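Local coordinates for protein putative transporter (Clostridium difficile 630, PDB 3LV9) that is of uncertain function, probably a membrane transporter of the UPF0053 family that may bind flavin adenine dinucleotide, represented here by its pair of CBS domains, at residues A[96-101]-A[111-116]; A[56-61]-A[72-77]; A[33-38]-A[64-69]. All coordinates share one frame; numbering follows the deposited sequence. Where two conformers were deposited one is given.

Contact 1 (A[96-101]-A[111-116])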
loop_
_atom_site.group_PDB
_atom_site.type_symbol
_atom_site.label_atom_id
_atom_site.label_comp_id
_atom_site.label_asym_id
_atom_site.label_seq_id
_atom_site.Cartn_x
_atom_site.Cartn_y
_atom_site.Cartn_z
ATOM N N ASP A 96 5.504 15.245 -4.466
ATOM C CA ASP A 96 5.113 16.340 -3.553
ATOM C C ASP A 96 4.206 15.880 -2.417
ATOM O O ASP A 96 3.457 14.906 -2.570
ATOM C CB ASP A 96 4.475 17.484 -4.338
ATOM C CG ASP A 96 5.528 18.267 -5.194
ATOM O OD1 ASP A 96 6.300 19.058 -4.580
ATOM O OD2 ASP A 96 5.593 18.083 -6.461
ATOM N N ILE A 97 4.324 16.542 -1.259
ATOM C CA ILE A 97 3.351 16.359 -0.162
ATOM C C ILE A 97 2.585 17.673 0.079
ATOM O O ILE A 97 2.934 18.756 -0.431
ATOM C CB ILE A 97 3.970 15.877 1.217
ATOM C CG1 ILE A 97 5.298 16.574 1.500
ATOM C CG2 ILE A 97 4.161 14.355 1.308
ATOM C CD1 ILE A 97 5.152 18.042 1.754
ATOM N N ILE A 98 1.519 17.545 0.859
ATOM C CA ILE A 98 0.807 18.689 1.419
ATOM C C ILE A 98 1.024 18.725 2.936
ATOM O O ILE A 98 1.341 17.705 3.560
ATOM C CB ILE A 98 -0.710 18.634 1.080
ATOM C CG1 ILE A 98 -1.379 17.379 1.645
ATOM C CG2 ILE A 98 -0.928 18.630 -0.445
ATOM C CD1 ILE A 98 -2.870 17.540 1.707
ATOM N N TYR A 99 0.845 19.901 3.520
ATOM C CA TYR A 99 0.963 20.070 4.977
ATOM C C TYR A 99 -0.383 20.485 5.484
ATOM O O TYR A 99 -1.031 21.355 4.892
ATOM C CB TYR A 99 2.000 21.129 5.366
ATOM C CG TYR A 99 3.416 20.849 4.882
ATOM C CD1 TYR A 99 4.355 20.257 5.711
ATOM C CD2 TYR A 99 3.809 21.170 3.591
ATOM C CE1 TYR A 99 5.635 20.004 5.270
ATOM C CE2 TYR A 99 5.096 20.898 3.150
ATOM C CZ TYR A 99 5.998 20.310 3.997
ATOM O OH TYR A 99 7.293 20.055 3.562
ATOM N N ILE A 100 -0.827 19.831 6.550
ATOM C CA ILE A 100 -2.056 20.210 7.222
ATOM C C ILE A 100 -1.795 20.383 8.714
ATOM O O ILE A 100 -0.894 19.774 9.278
ATOM C CB ILE A 100 -3.167 19.163 7.014
ATOM C CG1 ILE A 100 -2.704 17.772 7.434
ATOM C CG2 ILE A 100 -3.511 19.053 5.586
ATOM C CD1 ILE A 100 -3.845 16.899 7.812
ATOM N N SER A 101 -2.602 21.216 9.341
ATOM C CA SER A 101 -2.512 21.465 10.785
ATOM C C SER A 101 -3.097 20.318 11.573
ATOM O O SER A 101 -4.078 19.697 11.141
ATOM C CB SER A 101 -3.268 22.717 11.203
ATOM O OG SER A 101 -3.322 22.756 12.614
ATOM N N GLU A 111 -11.318 16.182 2.733
ATOM C CA GLU A 111 -11.730 17.152 1.711
ATOM C C GLU A 111 -10.487 17.738 1.059
ATOM O O GLU A 111 -10.394 17.769 -0.164
ATOM C CB GLU A 111 -12.575 18.307 2.319
ATOM C CG GLU A 111 -14.083 18.016 2.590
ATOM C CD GLU A 111 -14.870 19.226 3.207
ATOM O OE1 GLU A 111 -14.394 20.398 3.128
ATOM O OE2 GLU A 111 -15.981 19.005 3.760
ATOM N N ARG A 112 -9.549 18.192 1.891
ATOM C CA ARG A 112 -8.331 18.875 1.467
ATOM C C ARG A 112 -7.448 17.975 0.601
ATOM O O ARG A 112 -7.074 18.331 -0.513
ATOM C CB ARG A 112 -7.571 19.314 2.729
ATOM C CG ARG A 112 -6.328 20.149 2.521
ATOM C CD ARG A 112 -6.660 21.617 2.296
ATOM N NE ARG A 112 -7.494 22.225 3.343
ATOM C CZ ARG A 112 -7.037 23.004 4.320
ATOM N NH1 ARG A 112 -5.739 23.263 4.439
ATOM N NH2 ARG A 112 -7.887 23.511 5.191
ATOM N N ILE A 113 -7.122 16.801 1.130
ATOM C CA ILE A 113 -6.228 15.859 0.460
ATOM C C ILE A 113 -6.898 15.337 -0.773
ATOM O O ILE A 113 -6.231 15.135 -1.786
ATOM C CB ILE A 113 -5.848 14.676 1.386
ATOM C CG1 ILE A 113 -5.015 15.174 2.571
ATOM C CG2 ILE A 113 -5.040 13.615 0.663
ATOM C CD1 ILE A 113 -4.804 14.084 3.611
ATOM N N ARG A 114 -8.216 15.133 -0.707
ATOM C CA ARG A 114 -8.938 14.714 -1.884
ATOM C C ARG A 114 -8.759 15.809 -2.972
ATOM O O ARG A 114 -8.392 15.486 -4.119
ATOM C CB ARG A 114 -10.413 14.378 -1.562
ATOM N N LYS A 115 -8.937 17.086 -2.598
ATOM C CA LYS A 115 -8.872 18.222 -3.557
ATOM C C LYS A 115 -7.523 18.343 -4.253
ATOM O O LYS A 115 -7.473 18.588 -5.460
ATOM C CB LYS A 115 -9.199 19.562 -2.877
ATOM N N GLU A 116 -6.445 18.140 -3.489
ATOM C CA GLU A 116 -5.062 18.230 -4.008
ATOM C C GLU A 116 -4.567 16.994 -4.751
ATOM O O GLU A 116 -3.465 17.023 -5.294
ATOM C CB GLU A 116 -4.054 18.480 -2.884
ATOM C CG GLU A 116 -4.401 19.567 -1.933
ATOM C CD GLU A 116 -4.329 20.936 -2.531
ATOM O OE1 GLU A 116 -4.059 21.044 -3.753
ATOM O OE2 GLU A 116 -4.548 21.899 -1.751
#
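The beta-alpha-beta unit of the second CBS domain, made of strand 98-101, helix 106-116 and strand 120-124, brings Ile98 and Ile100 of its first strand against Arg112, Ile113 and Glu116 of its helix. Strand and helix run nearly antiparallel, 166° between their directions, with axes 10.1 Å apart at closest approach, a separation bridged chiefly by isoleucine side chains. Ile98 CG1 sits between the backbone N and the carbonyl carbon (chi1 61°), and the chain then extends so that CD1 lands on the helix, 3.3 Å from Ile113 CG1, an apolar contact probably shorter than the true one. The other branch of Ile98, CG2, lies 3.9 Å from Glu116 CG. Glu116 bends at chi2 (-70°): its methylenes pack on the isoleucine while the carboxylate turns off it. In the conformer described, Arg112 plays the same double part, with its CG 4.3 Å from Ile100 CG2 and its charged end beyond the apolar patch. Long amphipathic side chains thus suit the margins, and beta-branched isoleucine suits both the strand and the core beneath the helix. Ile98 and Ile113 also meet Ala121 of strand 120-124, whose small side chain probably helps both to pack closely, and the backbones of Ile98 and Ile100 bond to that parallel strand. Strand 98-101 forms one border of the four-stranded sheet within the chain.

Contact 2 (A[56-61]-A[72-77])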
loop_
_atom_site.group_PDB
_atom_site.type_symbol
_atom_site.label_atom_id
_atom_site.label_comp_id
_atom_site.label_asym_id
_atom_site.label_seq_id
_atom_site.Cartn_x
_atom_site.Cartn_y
_atom_site.Cartn_z
ATOM N N VAL A 56 5.209 -0.736 4.511
ATOM C CA VAL A 56 4.671 0.582 4.159
ATOM C C VAL A 56 5.074 0.960 2.733
ATOM O O VAL A 56 6.142 0.563 2.275
ATOM C CB VAL A 56 5.215 1.583 5.229
ATOM C CG1 VAL A 56 5.149 3.039 4.799
ATOM C CG2 VAL A 56 4.487 1.325 6.567
ATOM N N THR A 57 4.245 1.743 2.056
ATOM C CA THR A 57 4.380 1.958 0.613
ATOM C C THR A 57 4.908 3.321 0.225
ATOM O O THR A 57 5.517 3.470 -0.847
ATOM C CB THR A 57 3.011 1.729 -0.122
ATOM O OG1 THR A 57 2.980 0.409 -0.672
ATOM C CG2 THR A 57 2.829 2.647 -1.285
ATOM N N ARG A 58 4.654 4.313 1.082
ATOM C CA ARG A 58 5.031 5.701 0.786
ATOM C C ARG A 58 5.854 6.296 1.944
ATOM O O ARG A 58 5.420 6.286 3.098
ATOM C CB ARG A 58 3.782 6.546 0.482
ATOM C CG ARG A 58 3.129 6.262 -0.898
ATOM C CD ARG A 58 1.812 7.067 -1.168
ATOM N NE ARG A 58 1.292 6.844 -2.525
ATOM C CZ ARG A 58 0.297 6.012 -2.832
ATOM N NH1 ARG A 58 -0.333 5.329 -1.884
ATOM N NH2 ARG A 58 -0.075 5.860 -4.096
ATOM N N TYR A 59 7.049 6.796 1.637
ATOM C CA TYR A 59 7.908 7.322 2.675
ATOM C C TYR A 59 8.248 8.759 2.403
ATOM O O TYR A 59 8.709 9.111 1.325
ATOM C CB TYR A 59 9.191 6.542 2.796
ATOM C CG TYR A 59 9.063 5.132 3.335
ATOM C CD1 TYR A 59 9.374 4.842 4.682
ATOM C CD2 TYR A 59 8.688 4.084 2.513
ATOM C CE1 TYR A 59 9.283 3.535 5.191
ATOM C CE2 TYR A 59 8.583 2.750 3.017
ATOM C CZ TYR A 59 8.897 2.499 4.350
ATOM O OH TYR A 59 8.802 1.212 4.869
ATOM N N PRO A 60 8.061 9.596 3.405
ATOM C CA PRO A 60 8.624 10.903 3.368
ATOM C C PRO A 60 10.142 10.883 3.338
ATOM O O PRO A 60 10.734 9.991 3.884
ATOM C CB PRO A 60 8.119 11.541 4.650
ATOM C CG PRO A 60 7.927 10.408 5.578
ATOM C CD PRO A 60 7.586 9.219 4.746
ATOM N N VAL A 61 10.722 11.877 2.660
ATOM C CA VAL A 61 12.119 12.087 2.558
ATOM C C VAL A 61 12.412 13.407 3.309
ATOM O O VAL A 61 11.711 14.428 3.110
ATOM C CB VAL A 61 12.521 12.214 1.078
ATOM C CG1 VAL A 61 13.942 12.646 0.938
ATOM C CG2 VAL A 61 12.283 10.909 0.352
ATOM N N PHE A 72 7.907 13.034 -0.765
ATOM C CA PHE A 72 7.901 11.634 -0.424
ATOM C C PHE A 72 8.265 10.755 -1.603
ATOM O O PHE A 72 8.352 11.204 -2.748
ATOM C CB PHE A 72 6.555 11.226 0.132
ATOM C CG PHE A 72 5.502 10.964 -0.914
ATOM C CD1 PHE A 72 5.255 9.678 -1.340
ATOM C CD2 PHE A 72 4.711 12.003 -1.401
ATOM C CE1 PHE A 72 4.231 9.402 -2.265
ATOM C CE2 PHE A 72 3.673 11.757 -2.343
ATOM C CZ PHE A 72 3.437 10.450 -2.779
ATOM N N VAL A 73 8.482 9.486 -1.306
ATOM C CA VAL A 73 8.786 8.576 -2.336
ATOM C C VAL A 73 7.949 7.355 -2.140
ATOM O O VAL A 73 7.520 7.061 -1.032
ATOM C CB VAL A 73 10.285 8.229 -2.372
ATOM C CG1 VAL A 73 11.059 9.434 -2.846
ATOM C CG2 VAL A 73 10.783 7.744 -1.005
ATOM N N HIS A 74 7.703 6.665 -3.250
ATOM C CA HIS A 74 6.966 5.421 -3.248
ATOM C C HIS A 74 7.945 4.273 -3.397
ATOM O O HIS A 74 8.893 4.326 -4.196
ATOM C CB HIS A 74 5.993 5.417 -4.413
ATOM C CG HIS A 74 4.999 4.314 -4.363
ATOM N ND1 HIS A 74 5.364 2.983 -4.355
ATOM C CD2 HIS A 74 3.648 4.342 -4.313
ATOM C CE1 HIS A 74 4.276 2.236 -4.283
ATOM N NE2 HIS A 74 3.222 3.038 -4.245
ATOM N N ILE A 75 7.674 3.210 -2.668
ATOM C CA ILE A 75 8.548 2.058 -2.591
ATOM C C ILE A 75 8.894 1.424 -3.992
ATOM O O ILE A 75 9.979 0.911 -4.202
ATOM C CB ILE A 75 7.880 1.056 -1.586
ATOM C CG1 ILE A 75 8.859 0.133 -0.921
ATOM C CG2 ILE A 75 6.750 0.225 -2.236
ATOM C CD1 ILE A 75 8.136 -1.078 -0.320
ATOM N N ARG A 76 7.973 1.463 -4.951
ATOM C CA ARG A 76 8.177 0.787 -6.238
ATOM C C ARG A 76 9.208 1.489 -7.067
ATOM O O ARG A 76 10.035 0.859 -7.759
ATOM C CB ARG A 76 6.895 0.738 -7.057
ATOM C CG ARG A 76 6.173 -0.533 -6.861
ATOM C CD ARG A 76 5.080 -0.719 -7.875
ATOM N NE ARG A 76 4.095 0.348 -7.862
ATOM C CZ ARG A 76 2.955 0.357 -7.157
ATOM N NH1 ARG A 76 2.142 1.407 -7.270
ATOM N NH2 ARG A 76 2.611 -0.651 -6.345
ATOM N N ASP A 77 9.089 2.803 -7.042
ATOM C CA ASP A 77 10.074 3.684 -7.622
ATOM C C ASP A 77 11.476 3.464 -7.032
ATOM O O ASP A 77 12.437 3.378 -7.780
ATOM C CB ASP A 77 9.663 5.134 -7.406
ATOM C CG ASP A 77 8.266 5.425 -7.853
ATOM O OD1 ASP A 77 7.636 4.575 -8.503
ATOM O OD2 ASP A 77 7.802 6.532 -7.536
#
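Thr57, Tyr59, Val73 and Ile75 supply the three backbone hydrogen bonds that join strand 58-62, and the residue before it, to strand 69-74 and the first residue of helix 75-85. Tyr59 and Val73 form a hydrogen-bonded pair: Tyr59 N gives to Val73 O and Val73 N to Tyr59 O, both at 2.7 Å. Beyond it, Ile75 N reaches Thr57 O at 2.8 Å, the donor tilted 22° from the carbonyl plane. Pro60, lacking an N-H, suits a non-hydrogen-bonded pair with Phe72. His74 is the N-cap of helix 75-85; its ND1 accepts from Arg76 N at 3.1 Å, close to the ring plane, which satisfies a first-turn N-H that has no helical residue four positions earlier to accept it, and fixes the imidazole's rotation. In the conformer described, Arg58, extended from CG to NE, lies beside Phe72, its CD 3.5 Å from Phe72 CE1; His74 CD2 sits over one face of the Arg58 guanidinium. Apolar Val61 CG2 and Val73 CG1 meet at 3.7 Å. Tyr59 and Ile75 both pack on Leu51 of helix 44-53, and Arg76 pairs with Glu137 of the second subunit. Strand 58-62 is central in its sheet, between 69-74 and strand 38-39.

Contact 3 (A[33-38]-A[64-69]); sequences TDMVCI and KNKDDI. With PO4 (phosphate ion), chain B.
Lys66 lays its aliphatic chain over the 33-38 loop, its CG 4.3 Å from Cys37 CB and its CE 3.3 Å from Met35 O. From CG outward the chain is extended (chi2 174°, chi3 -177°), which carries the ammonium from beside Cys37 to the backbone carbonyl of Met35. There NZ makes a weak hydrogen bond to Met35 O at 3.3 Å and a firmer one, 3.0 Å, to O4 of a phosphate ion, probably taken up from the crystallisation liquor. Arg32 O is a further acceptor for the same ammonium, and Tyr39 OH also binds the phosphate. A lysine suits this place because its methylenes can cover buried neighbours while its end gathers carbonyl oxygens and an anion; the phosphate would be expected to favour the protonated form.

Beneath the lysine lies an apolar cluster. Met35, a selenomethionine here, is extended beyond CG and reaches toward Ile69 tip to tip, its CE 3.7 Å from Ile69 CD1. The same methyl of Ile69 stands 4.2 Å from Cys37 SG, so an unbranched and a branched chain meet beside the sulfur, which is bonded to Cys62. Pro60 and Val133 also border Met35.

The 64-69 segment is shaped by a type I turn from Asn65 to Asp68, closed by Asp68 N to Asn65 O. Asn65 adds an Asx turn: its OD1 takes the N-H of Asp67 at 2.9 Å, the donor lying in the plane of the amide and meeting a lone pair of the oxygen. Asp67 is held in turn by a salt bridge to Arg32. This segment belongs to the hairpin loop between strands 58-62 and 69-74 of the first CBS domain and packs on the loop that leads into strand 38-39; the Cys37-Cys62 disulfide ties the 33-38 loop to strand 58-62.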
loop_
_atom_site.group_PDB
_atom_site.type_symbol
_atom_site.label_atom_id
_atom_site.label_comp_id
_atom_site.label_asym_id
_atom_site.label_seq_id
_atom_site.Cartn_x
_atom_site.Cartn_y
_atom_site.Cartn_z
ATOM N N THR A 33 7.518 10.772 16.382
ATOM C CA THR A 33 8.544 9.843 16.887
ATOM C C THR A 33 8.507 8.487 16.208
ATOM O O THR A 33 9.573 7.857 16.043
ATOM C CB THR A 33 8.575 9.713 18.478
ATOM O OG1 THR A 33 9.778 9.047 18.858
ATOM C CG2 THR A 33 7.434 8.943 19.040
ATOM N N ASP A 34 7.307 8.066 15.764
ATOM C CA ASP A 34 7.123 6.734 15.137
ATOM C C ASP A 34 7.153 6.787 13.619
ATOM O O ASP A 34 7.216 5.769 12.934
ATOM C CB ASP A 34 5.818 6.129 15.591
ATOM C CG ASP A 34 5.814 5.822 17.094
ATOM O OD1 ASP A 34 6.852 5.349 17.589
ATOM O OD2 ASP A 34 4.796 6.052 17.786
HETATM N N MSE A 35 7.132 7.990 13.087
HETATM C CA MSE A 35 7.170 8.193 11.655
HETATM C C MSE A 35 8.543 7.796 11.110
HETATM O O MSE A 35 9.578 8.142 11.684
HETATM C CB MSE A 35 6.840 9.660 11.374
HETATM C CG MSE A 35 7.475 10.256 10.177
HETATM SE SE MSE A 35 6.918 12.117 9.979
HETATM C CE MSE A 35 8.292 12.725 8.758
ATOM N N VAL A 36 8.564 7.066 10.021
ATOM C CA VAL A 36 9.822 6.790 9.374
ATOM C C VAL A 36 10.101 7.661 8.164
ATOM O O VAL A 36 9.382 7.627 7.197
ATOM C CB VAL A 36 9.908 5.335 8.976
ATOM C CG1 VAL A 36 11.061 5.142 8.047
ATOM C CG2 VAL A 36 10.089 4.460 10.237
ATOM N N CYS A 37 11.186 8.418 8.240
ATOM C CA CYS A 37 11.669 9.279 7.180
ATOM C C CYS A 37 12.893 8.652 6.566
ATOM O O CYS A 37 13.770 8.179 7.275
ATOM C CB CYS A 37 12.090 10.660 7.743
ATOM S SG CYS A 37 11.678 11.982 6.568
ATOM N N ILE A 38 12.981 8.691 5.246
ATOM C CA ILE A 38 14.201 8.422 4.582
ATOM C C ILE A 38 14.965 9.731 4.524
ATOM O O ILE A 38 14.475 10.685 3.930
ATOM C CB ILE A 38 13.934 7.970 3.160
ATOM C CG1 ILE A 38 13.222 6.610 3.155
ATOM C CG2 ILE A 38 15.258 7.836 2.409
ATOM C CD1 ILE A 38 13.071 6.019 1.795
ATOM N N LYS A 64 18.223 16.210 6.881
ATOM C CA LYS A 64 18.779 16.450 8.220
ATOM C C LYS A 64 17.876 16.034 9.376
ATOM O O LYS A 64 18.272 15.219 10.209
ATOM C CB LYS A 64 19.245 17.919 8.395
ATOM C CG LYS A 64 20.560 18.269 7.694
ATOM C CD LYS A 64 21.616 17.172 7.871
ATOM C CE LYS A 64 23.016 17.706 8.194
ATOM N NZ LYS A 64 23.973 16.562 8.502
ATOM N N ASN A 65 16.694 16.624 9.453
ATOM C CA ASN A 65 15.740 16.334 10.517
ATOM C C ASN A 65 14.309 16.214 9.986
ATOM O O ASN A 65 14.010 16.555 8.840
ATOM C CB ASN A 65 15.795 17.426 11.568
ATOM C CG ASN A 65 15.563 18.771 10.975
ATOM O OD1 ASN A 65 14.435 19.111 10.628
ATOM N ND2 ASN A 65 16.631 19.533 10.795
ATOM N N LYS A 66 13.420 15.739 10.843
ATOM C CA LYS A 66 12.057 15.435 10.440
ATOM C C LYS A 66 11.196 16.713 10.210
ATOM O O LYS A 66 10.056 16.608 9.781
ATOM C CB LYS A 66 11.417 14.502 11.474
ATOM C CG LYS A 66 11.762 13.003 11.303
ATOM C CD LYS A 66 11.199 12.174 12.454
ATOM C CE LYS A 66 11.595 10.677 12.360
ATOM N NZ LYS A 66 11.459 10.006 13.734
ATOM N N ASP A 67 11.749 17.903 10.477
ATOM C CA ASP A 67 11.025 19.176 10.223
ATOM C C ASP A 67 11.330 19.796 8.864
ATOM O O ASP A 67 10.726 20.811 8.471
ATOM C CB ASP A 67 11.404 20.218 11.267
ATOM C CG ASP A 67 10.957 19.851 12.617
ATOM O OD1 ASP A 67 10.010 19.039 12.732
ATOM O OD2 ASP A 67 11.539 20.401 13.557
ATOM N N ASP A 68 12.297 19.205 8.169
ATOM C CA ASP A 68 12.625 19.626 6.811
ATOM C C ASP A 68 12.261 18.518 5.851
ATOM O O ASP A 68 13.108 17.804 5.413
ATOM C CB ASP A 68 14.108 20.014 6.711
ATOM C CG ASP A 68 14.457 20.687 5.362
ATOM O OD1 ASP A 68 13.517 20.916 4.542
ATOM O OD2 ASP A 68 15.663 20.974 5.131
ATOM N N ILE A 69 10.974 18.383 5.567
ATOM C CA ILE A 69 10.498 17.406 4.596
ATOM C C ILE A 69 10.672 17.922 3.175
ATOM O O ILE A 69 10.216 19.007 2.852
ATOM C CB ILE A 69 9.009 17.108 4.748
ATOM C CG1 ILE A 69 8.693 16.650 6.167
ATOM C CG2 ILE A 69 8.576 16.047 3.729
ATOM C CD1 ILE A 69 9.452 15.509 6.601
HETATM P P PO4 B . 15.156 9.151 13.427
HETATM O O1 PO4 B . 15.613 8.918 14.850
HETATM O O2 PO4 B . 14.894 10.624 13.275
HETATM O O3 PO4 B . 16.206 8.794 12.405
HETATM O O4 PO4 B . 13.919 8.306 13.223
#

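In the fold
Contacts 2 and 3 share the first CBS domain and cross along the chain, since 33-38 and 56-61 precede 64-69 and 72-77; contact 1 follows in the second CBS domain. Centres of contacts 2 and 3 lie about 13 Å apart, joined through the three-stranded sheet, where Pro60 O probably accepts from Ile38 N. Contact 1 is about 17 Å from contact 2 and 18 Å from contact 3, centre to centre, yet touches both: Ile97 meets Phe72 and Ile69, and Tyr99 approaches Ile69. Strand 69-74 thus lies along the junction of the two CBS domains, whose close pairing is characteristic of this family.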